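Metallophosphoesterase (Sphaerobacter thermophilus, PDB 3RQZ) binds zinc ions and probably acts as a phosphatase of the YfcE family of metallophosphoesterases. Local coordinates at residues L7-V12 and E20-D25. Numbering follows the deposited sequence.
Sequences LIISDV and EAVLSD. With ZN (zinc ion), chain D.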
loop_
_atom_site.group_PDB
_atom_site.type_symbol
_atom_site.label_atom_id
_atom_site.label_comp_id
_atom_site.label_asym_id
_atom_site.label_seq_id
_atom_site.Cartn_x
_atom_site.Cartn_y
_atom_site.Cartn_z
ATOM N N LEU A 7 1.995 12.136 3.010
ATOM C CA LEU A 7 2.614 10.822 2.939
ATOM C C LEU A 7 1.614 9.813 2.372
ATOM O O LEU A 7 0.546 9.645 2.904
ATOM C CB LEU A 7 3.146 10.404 4.329
ATOM C CG LEU A 7 3.600 8.942 4.487
ATOM C CD1 LEU A 7 4.802 8.605 3.584
ATOM C CD2 LEU A 7 3.959 8.618 5.927
ATOM N N ILE A 8 1.976 9.148 1.289
ATOM C CA ILE A 8 1.128 8.119 0.703
ATOM C C ILE A 8 1.779 6.760 0.887
ATOM O O ILE A 8 2.922 6.552 0.463
ATOM C CB ILE A 8 0.846 8.384 -0.803
ATOM C CG1 ILE A 8 0.237 9.799 -0.982
ATOM C CG2 ILE A 8 -0.081 7.263 -1.380
ATOM C CD1 ILE A 8 -0.125 10.151 -2.418
ATOM N N ILE A 9 1.054 5.838 1.524
ATOM C CA ILE A 9 1.579 4.505 1.805
ATOM C C ILE A 9 0.594 3.430 1.374
ATOM O O ILE A 9 -0.635 3.663 1.291
ATOM C CB ILE A 9 1.949 4.281 3.343
ATOM C CG1 ILE A 9 0.717 4.504 4.268
ATOM C CG2 ILE A 9 3.162 5.150 3.737
ATOM C CD1 ILE A 9 0.970 4.236 5.759
ATOM N N SER A 10 1.131 2.252 1.111
ATOM C CA SER A 10 0.323 1.114 0.731
ATOM C C SER A 10 1.015 -0.163 1.165
ATOM O O SER A 10 2.254 -0.199 1.306
ATOM C CB SER A 10 0.104 1.101 -0.788
ATOM O OG SER A 10 -0.879 0.149 -1.156
ATOM N N ASP A 11 0.218 -1.207 1.380
ATOM C CA ASP A 11 0.739 -2.561 1.533
ATOM C C ASP A 11 1.740 -2.656 2.685
ATOM O O ASP A 11 2.837 -3.218 2.566
ATOM C CB ASP A 11 1.285 -3.090 0.176
ATOM C CG ASP A 11 0.210 -3.104 -0.918
ATOM O OD1 ASP A 11 -0.645 -4.028 -0.911
ATOM O OD2 ASP A 11 0.204 -2.183 -1.779
ATOM N N VAL A 12 1.333 -2.093 3.812
ATOM C CA VAL A 12 2.075 -2.207 5.056
ATOM C C VAL A 12 2.203 -3.688 5.458
ATOM O O VAL A 12 3.269 -4.149 5.888
ATOM C CB VAL A 12 1.406 -1.352 6.160
ATOM C CG1 VAL A 12 2.062 -1.635 7.531
ATOM C CG2 VAL A 12 1.496 0.156 5.767
ATOM N N GLU A 20 7.306 2.007 10.933
ATOM C CA GLU A 20 7.986 2.995 11.798
ATOM C C GLU A 20 9.178 3.647 11.091
ATOM O O GLU A 20 9.442 4.824 11.286
ATOM C CB GLU A 20 8.429 2.367 13.125
ATOM C CG GLU A 20 7.241 1.940 14.000
ATOM C CD GLU A 20 7.691 1.229 15.261
ATOM O OE1 GLU A 20 8.507 0.273 15.169
ATOM O OE2 GLU A 20 7.238 1.627 16.351
ATOM N N ALA A 21 9.883 2.876 10.267
ATOM C CA ALA A 21 11.021 3.388 9.511
ATOM C C ALA A 21 10.504 4.425 8.514
ATOM O O ALA A 21 11.107 5.512 8.361
ATOM C CB ALA A 21 11.762 2.252 8.786
ATOM N N VAL A 22 9.387 4.111 7.853
ATOM C CA VAL A 22 8.803 5.062 6.908
ATOM C C VAL A 22 8.342 6.366 7.588
ATOM O O VAL A 22 8.651 7.481 7.103
ATOM C CB VAL A 22 7.645 4.421 6.077
ATOM C CG1 VAL A 22 6.782 5.490 5.421
ATOM C CG2 VAL A 22 8.193 3.477 5.035
ATOM N N LEU A 23 7.609 6.228 8.699
ATOM C CA LEU A 23 7.105 7.392 9.437
ATOM C C LEU A 23 8.243 8.326 9.876
ATOM O O LEU A 23 8.104 9.541 9.745
ATOM C CB LEU A 23 6.245 6.946 10.626
ATOM C CG LEU A 23 4.926 6.300 10.184
ATOM C CD1 LEU A 23 4.140 5.697 11.342
ATOM C CD2 LEU A 23 4.047 7.255 9.400
ATOM N N SER A 24 9.359 7.775 10.369
ATOM C CA SER A 24 10.500 8.619 10.751
ATOM C C SER A 24 11.138 9.199 9.490
ATOM O O SER A 24 11.522 10.358 9.497
ATOM C CB SER A 24 11.595 7.917 11.597
ATOM O OG SER A 24 11.155 6.724 12.235
ATOM N N ASP A 25 11.242 8.413 8.422
ATOM C CA ASP A 25 11.889 8.895 7.183
ATOM C C ASP A 25 11.120 10.043 6.504
ATOM O O ASP A 25 11.735 10.962 5.976
ATOM C CB ASP A 25 12.107 7.750 6.172
ATOM C CG ASP A 25 13.206 8.061 5.160
ATOM O OD1 ASP A 25 14.362 8.298 5.603
ATOM O OD2 ASP A 25 12.923 8.078 3.932
HETATM ZN ZN ZN D . -0.690 -6.192 -0.808
HETATM O O HOH W 1 -0.895 -8.498 -1.612
#
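No flat group lies between Leu7 and Ile9 of the strand and Val22 and Leu23 of the helix; aliphatic methyls alone meet here. The carboxylate of Asp11 lies away from this apolar contact, in the loop that follows the strand, on the side away from the helix. Ser10 OG hydrogen-bonds to Asp11 OD2 at 2.6 Å from above the carboxylate plane, some 60° out of it. Asp11 OD1 binds a zinc ion at 2.2 Å. OD2 also accepts a hydrogen bond from the backbone N of His150, which helps fix the rotation of the carboxylate. On the helix side, Val22 CG1, anti to its own backbone nitrogen (chi1 163°), points between the two strand residues. Val22 CG1 lies 4.0 Å from Ile9 CG2 and 4.1 Å from Leu7 CD1. The other Leu7 branch, CD2, meets Leu23 CD2 at 3.7 Å, the two side chains crossing at about a right angle. Leu7 thus straddles consecutive helix residues, one methyl to each. Ile32 of strand 31-34 touches Leu7, Ile9 and Leu23, while Tyr203 of strand 201-207 touches Leu7 and Val22. The axes of strand 7-9 and helix 20-25 run nearly antiparallel (162°) and approach to 10.5 Å. This is the first beta-alpha-beta unit of the calcineurin-like phosphoesterase fold: helix 16-26 packs on one sheet face, and the loop after strand 6-9 delivers Asp11 to the zinc site with His13, Asp37 and His152.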